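Local coordinates for Sts-2 protein (Mus musculus, PDB 3D4I), which acts through this histidine-phosphatase domain as an acid-dependent phosphatase and, as a whole protein, interferes with CBL-mediated down-regulation of receptor tyrosine kinases, at residues L141-L146 against F151-D156; G184-T189 against T197-H202. All coordinates share one frame; numbering follows the deposited sequence. Where two conformers were deposited one is given.

Overall arrangement
Both contacts lie in the histidine phosphatase domain and follow each other in series, neither nesting nor crossing. Contact 1 comes first along the chain: helix 143-148 ends, two residues follow, and the loop 151-156 turns back on the helix start, closing a short loop beside strand 119-121 and helix 98-111. Helix 172-187 is the next helix of the chain, and its last turn opens contact 2, which closes over seven residues when strand 196-201 enters the mixed sheet between strands 89-94 and 11-16. The centres are about 17 Å apart and the nearest atoms about 8 Å, so the two contacts do not touch; helix 98-111 touches L146 and F151 of contact 1 and, across the sheet from contact 2, L198 and V200.

Contact 1 of 2, residues L141-L146 against F151-D156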
loop_
_atom_site.group_PDB
_atom_site.type_symbol
_atom_site.label_atom_id
_atom_site.label_comp_id
_atom_site.label_asym_id
_atom_site.label_seq_id
_atom_site.Cartn_x
_atom_site.Cartn_y
_atom_site.Cartn_z
ATOM N N LEU A 141 15.561 19.649 -1.172
ATOM C CA LEU A 141 16.625 19.076 -1.982
ATOM C C LEU A 141 16.839 19.940 -3.217
ATOM O O LEU A 141 15.876 20.396 -3.838
ATOM C CB LEU A 141 16.280 17.643 -2.391
ATOM C CG LEU A 141 16.549 16.463 -1.465
ATOM C CD1 LEU A 141 15.384 16.239 -0.536
ATOM C CD2 LEU A 141 16.783 15.225 -2.319
ATOM N N THR A 142 18.108 20.192 -3.551
ATOM C CA THR A 142 18.435 20.930 -4.757
ATOM C C THR A 142 18.179 19.993 -5.921
ATOM O O THR A 142 18.098 18.778 -5.732
ATOM C CB THR A 142 19.936 21.362 -4.781
ATOM O OG1 THR A 142 20.743 20.232 -4.439
ATOM C CG2 THR A 142 20.203 22.473 -3.783
ATOM N N LEU A 143 18.064 20.550 -7.121
ATOM C CA LEU A 143 17.893 19.741 -8.332
ATOM C C LEU A 143 19.045 18.758 -8.563
ATOM O O LEU A 143 18.835 17.632 -9.052
ATOM C CB LEU A 143 17.684 20.647 -9.552
ATOM C CG LEU A 143 16.535 21.658 -9.443
ATOM C CD1 LEU A 143 16.411 22.523 -10.684
ATOM C CD2 LEU A 143 15.206 20.972 -9.162
ATOM N N GLU A 144 20.258 19.176 -8.186
ATOM C CA GLU A 144 21.441 18.326 -8.295
ATOM C C GLU A 144 21.353 17.135 -7.349
ATOM O O GLU A 144 21.621 15.997 -7.749
ATOM C CB GLU A 144 22.735 19.137 -8.070
ATOM C CG GLU A 144 23.013 20.145 -9.182
ATOM C CD GLU A 144 24.497 20.460 -9.366
ATOM O OE1 GLU A 144 25.256 20.478 -8.355
ATOM O OE2 GLU A 144 24.902 20.695 -10.534
ATOM N N GLU A 145 20.946 17.408 -6.108
ATOM C CA GLU A 145 20.702 16.373 -5.102
ATOM C C GLU A 145 19.615 15.388 -5.532
ATOM O O GLU A 145 19.745 14.183 -5.317
ATOM C CB GLU A 145 20.358 17.009 -3.744
ATOM C CG GLU A 145 21.598 17.511 -3.003
ATOM C CD GLU A 145 21.296 18.452 -1.847
ATOM O OE1 GLU A 145 20.119 18.822 -1.605
ATOM O OE2 GLU A 145 22.268 18.841 -1.177
ATOM N N LEU A 146 18.551 15.901 -6.146
ATOM C CA LEU A 146 17.519 15.040 -6.721
ATOM C C LEU A 146 18.055 14.174 -7.869
ATOM O O LEU A 146 17.757 12.986 -7.912
ATOM C CB LEU A 146 16.288 15.854 -7.151
ATOM C CG LEU A 146 15.466 16.461 -5.998
ATOM C CD1 LEU A 146 14.503 17.515 -6.521
ATOM C CD2 LEU A 146 14.721 15.391 -5.208
ATOM N N PHE A 151 16.273 11.100 -9.470
ATOM C CA PHE A 151 15.065 11.793 -9.910
ATOM C C PHE A 151 15.389 12.477 -11.217
ATOM O O PHE A 151 16.321 13.279 -11.279
ATOM C CB PHE A 151 14.617 12.830 -8.875
ATOM C CG PHE A 151 14.122 12.229 -7.600
ATOM C CD1 PHE A 151 12.798 11.837 -7.469
ATOM C CD2 PHE A 151 14.978 12.040 -6.530
ATOM C CE1 PHE A 151 12.342 11.276 -6.291
ATOM C CE2 PHE A 151 14.528 11.476 -5.349
ATOM C CZ PHE A 151 13.208 11.092 -5.230
ATOM N N ASN A 152 14.650 12.143 -12.273
ATOM C CA ASN A 152 14.889 12.729 -13.584
ATOM C C ASN A 152 14.276 14.127 -13.666
ATOM O O ASN A 152 13.336 14.357 -14.420
ATOM C CB ASN A 152 14.363 11.821 -14.705
ATOM C CG ASN A 152 14.781 12.295 -16.096
ATOM O OD1 ASN A 152 15.705 13.097 -16.235
ATOM N ND2 ASN A 152 14.102 11.796 -17.129
ATOM N N VAL A 153 14.819 15.041 -12.866
ATOM C CA VAL A 153 14.356 16.432 -12.787
ATOM C C VAL A 153 14.819 17.276 -13.990
ATOM O O VAL A 153 15.819 16.956 -14.635
ATOM C CB VAL A 153 14.807 17.074 -11.453
ATOM C CG1 VAL A 153 14.947 18.585 -11.586
ATOM C CG2 VAL A 153 13.851 16.707 -10.311
ATOM N N ASP A 154 14.073 18.337 -14.296
ATOM C CA ASP A 154 14.397 19.215 -15.416
ATOM C C ASP A 154 15.313 20.371 -14.980
ATOM O O ASP A 154 14.873 21.343 -14.358
ATOM C CB ASP A 154 13.121 19.739 -16.092
ATOM C CG ASP A 154 13.392 20.394 -17.449
ATOM O OD1 ASP A 154 14.562 20.756 -17.726
ATOM O OD2 ASP A 154 12.428 20.550 -18.237
ATOM N N LEU A 155 16.593 20.266 -15.327
ATOM C CA LEU A 155 17.569 21.291 -14.958
ATOM C C LEU A 155 17.409 22.586 -15.763
ATOM O O LEU A 155 17.900 23.644 -15.347
ATOM C CB LEU A 155 19.001 20.742 -15.060
ATOM C CG LEU A 155 19.286 19.444 -14.296
ATOM C CD1 LEU A 155 20.716 18.995 -14.512
ATOM C CD2 LEU A 155 18.997 19.569 -12.797
ATOM N N ASP A 156 16.717 22.493 -16.900
ATOM C CA ASP A 156 16.446 23.635 -17.773
ATOM C C ASP A 156 15.186 24.383 -17.406
ATOM O O ASP A 156 14.976 25.511 -17.876
ATOM C CB ASP A 156 16.311 23.194 -19.233
ATOM C CG ASP A 156 17.574 22.590 -19.783
ATOM O OD1 ASP A 156 18.681 22.988 -19.336
ATOM O OD2 ASP A 156 17.452 21.719 -20.680
#
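F151 and L146 come closest in the backbone, their CA atoms 5.2 Å apart, while L143 and V153 are wider at 6.6 Å between CA atoms. This divergence fits a chain that leaves the helix and doubles back beside its first turn. One hydrogen bond spans the two segments, F151 N to L146 O at 2.9 Å. With an N-H...O angle of 160° it is fairly straight, although the donor is tilted 35° from the carbonyl plane. The same L146 O lies in plane at the edge of the F151 ring, near CD2.

L146 CD2 sits over a face of that ring in a CH-pi contact, 4.1 Å from the F151 ring centroid. The other methyl of L146, CD1, turns to V153 CG2, so the leucine fork serves two partners. V153 divides likewise: CG1, anti to the backbone N (chi1 153°), meets L143 CD2 at a tight 3.4 Å, the two side chains crossing at about a right angle. L155 enters by its tip, CD2 lying 3.7 Å from L143 CB. K105 adds a cation-pi contact to F151, and V121 of strand 119-121 touches both L143 and V153.

Two local motifs shape the ends. T142 and E145 form a capping box at the helix start: T142 OG1 accepts from E145 N, and E145 OE1 from T142 N. D154 OD1 accepts from D156 N, an Asx turn. The whole is a capped short helix whose following loop folds back over its apolar side, beside strand 119-121, outermost in the histidine phosphatase sheet of this chain.

Contact 2 of 2, residues G184-T189 against T197-H202; sequences GQIINT and TLIVSH
I186 makes the contact with strand residues T197 and I199 from the last turn of helix 172-187. Before it in sequence, Q185 reaches the loop residues Y157 and A160, and its carbonyl O accepts a hydrogen bond from T189 OG1 at 3.2 Å. I186 then points to the strand. Its CG1 branch is anti to the carbonyl carbon (chi1 -69°) and runs on extended, which carries CD1 to I199 CD1 at 3.9 Å; the two isoleucines meet tip to tip. The CG2 branch lies 4.1 Å from the same I199 CD1 and, more loosely, 4.4 Å from T197 CG2. Thus one strand methyl rests against both branches of I186. The nearest CA pair, I186 and T197, is still 9.0 Å apart, and only 88 Å² is buried, evidence of a slender, wholly apolar join through side-chain ends. I187 touches I12, while its O accepts from R10 NH1. At the end of the segment, T189 N donates a hydrogen bond to I186 O.

F93 of strand 89-94 touches I186 and T197, and I12 of strand 11-16 touches T197 and I199. The end of helix 172-187 therefore packs on one face of the central parallel strands, whereas L198 and V200 touch helix 98-111 on the other.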
loop_
_atom_site.group_PDB
_atom_site.type_symbol
_atom_site.label_atom_id
_atom_site.label_comp_id
_atom_site.label_asym_id
_atom_site.label_seq_id
_atom_site.Cartn_x
_atom_site.Cartn_y
_atom_site.Cartn_z
ATOM N N GLY A 184 -1.045 29.615 -14.838
ATOM C CA GLY A 184 -0.944 30.403 -16.079
ATOM C C GLY A 184 0.282 30.080 -16.909
ATOM O O GLY A 184 0.177 29.853 -18.124
ATOM N N GLN A 185 1.457 30.072 -16.272
ATOM C CA GLN A 185 2.710 29.747 -16.965
ATOM C C GLN A 185 2.747 28.291 -17.426
ATOM O O GLN A 185 3.208 27.991 -18.526
ATOM C CB GLN A 185 3.929 30.082 -16.097
ATOM C CG GLN A 185 5.250 29.503 -16.600
ATOM C CD GLN A 185 6.495 30.128 -15.938
ATOM O OE1 GLN A 185 6.592 31.350 -15.798
ATOM N NE2 GLN A 185 7.456 29.278 -15.552
ATOM N N ILE A 186 2.245 27.390 -16.590
ATOM C CA ILE A 186 2.207 25.973 -16.932
ATOM C C ILE A 186 1.382 25.748 -18.203
ATOM O O ILE A 186 1.831 25.056 -19.117
ATOM C CB ILE A 186 1.691 25.106 -15.735
ATOM C CG1 ILE A 186 2.735 25.105 -14.608
ATOM C CG2 ILE A 186 1.397 23.681 -16.173
ATOM C CD1 ILE A 186 2.279 24.425 -13.331
ATOM N N ILE A 187 0.206 26.362 -18.272
ATOM C CA ILE A 187 -0.668 26.204 -19.441
ATOM C C ILE A 187 -0.008 26.723 -20.729
ATOM O O ILE A 187 -0.147 26.118 -21.799
ATOM C CB ILE A 187 -2.066 26.855 -19.208
ATOM C CG1 ILE A 187 -2.797 26.136 -18.081
ATOM C CG2 ILE A 187 -2.924 26.848 -20.481
ATOM C CD1 ILE A 187 -2.689 24.662 -18.121
ATOM N N ASN A 188 0.726 27.824 -20.609
ATOM C CA ASN A 188 1.482 28.385 -21.739
ATOM C C ASN A 188 2.856 27.736 -21.999
ATOM O O ASN A 188 3.598 28.186 -22.872
ATOM C CB ASN A 188 1.618 29.896 -21.579
ATOM C CG ASN A 188 0.297 30.624 -21.744
ATOM O OD1 ASN A 188 -0.675 30.368 -21.027
ATOM N ND2 ASN A 188 0.259 31.555 -22.698
ATOM N N THR A 189 3.187 26.675 -21.261
ATOM C CA THR A 189 4.447 25.958 -21.479
ATOM C C THR A 189 4.471 25.395 -22.904
ATOM O O THR A 189 5.452 25.594 -23.638
ATOM C CB THR A 189 4.727 24.877 -20.381
ATOM O OG1 THR A 189 5.201 25.527 -19.191
ATOM C CG2 THR A 189 5.793 23.865 -20.828
ATOM N N THR A 197 -1.229 16.886 -18.515
ATOM C CA THR A 197 -0.149 17.341 -17.662
ATOM C C THR A 197 -0.457 16.985 -16.203
ATOM O O THR A 197 -1.530 17.305 -15.688
ATOM C CB THR A 197 0.026 18.872 -17.770
ATOM O OG1 THR A 197 0.408 19.201 -19.111
ATOM C CG2 THR A 197 1.108 19.383 -16.792
ATOM N N LEU A 198 0.500 16.345 -15.529
ATOM C CA LEU A 198 0.316 16.049 -14.091
ATOM C C LEU A 198 0.846 17.187 -13.231
ATOM O O LEU A 198 1.911 17.728 -13.509
ATOM C CB LEU A 198 0.997 14.724 -13.731
ATOM C CG LEU A 198 0.757 13.475 -14.619
ATOM C CD1 LEU A 198 1.460 12.256 -14.006
ATOM C CD2 LEU A 198 -0.708 13.163 -14.798
ATOM N N ILE A 199 0.079 17.561 -12.208
ATOM C CA ILE A 199 0.464 18.562 -11.243
ATOM C C ILE A 199 0.493 17.816 -9.904
ATOM O O ILE A 199 -0.545 17.578 -9.301
ATOM C CB ILE A 199 -0.564 19.748 -11.172
ATOM C CG1 ILE A 199 -0.772 20.434 -12.552
ATOM C CG2 ILE A 199 -0.184 20.761 -10.084
ATOM C CD1 ILE A 199 0.458 21.020 -13.190
ATOM N N VAL A 200 1.684 17.427 -9.459
ATOM C CA VAL A 200 1.804 16.571 -8.278
ATOM C C VAL A 200 2.166 17.459 -7.104
ATOM O O VAL A 200 3.271 18.021 -7.051
ATOM C CB VAL A 200 2.893 15.499 -8.453
ATOM C CG1 VAL A 200 2.931 14.578 -7.196
ATOM C CG2 VAL A 200 2.634 14.671 -9.737
ATOM N N SER A 201 1.231 17.600 -6.175
ATOM C CA SER A 201 1.309 18.690 -5.203
ATOM C C SER A 201 0.601 18.283 -3.918
ATOM O O SER A 201 0.590 17.089 -3.555
ATOM C CB SER A 201 0.719 19.971 -5.839
ATOM O OG SER A 201 0.865 21.100 -4.989
ATOM N N HIS A 202 0.010 19.271 -3.251
ATOM C CA HIS A 202 -0.530 19.189 -1.905
ATOM C C HIS A 202 -2.042 19.213 -1.970
ATOM O O HIS A 202 -2.598 19.534 -3.013
ATOM C CB HIS A 202 -0.029 20.399 -1.100
ATOM C CG HIS A 202 1.469 20.506 -1.084
ATOM N ND1 HIS A 202 2.252 19.859 -0.148
ATOM C CD2 HIS A 202 2.327 21.112 -1.938
ATOM C CE1 HIS A 202 3.530 20.105 -0.404
ATOM N NE2 HIS A 202 3.602 20.847 -1.497
#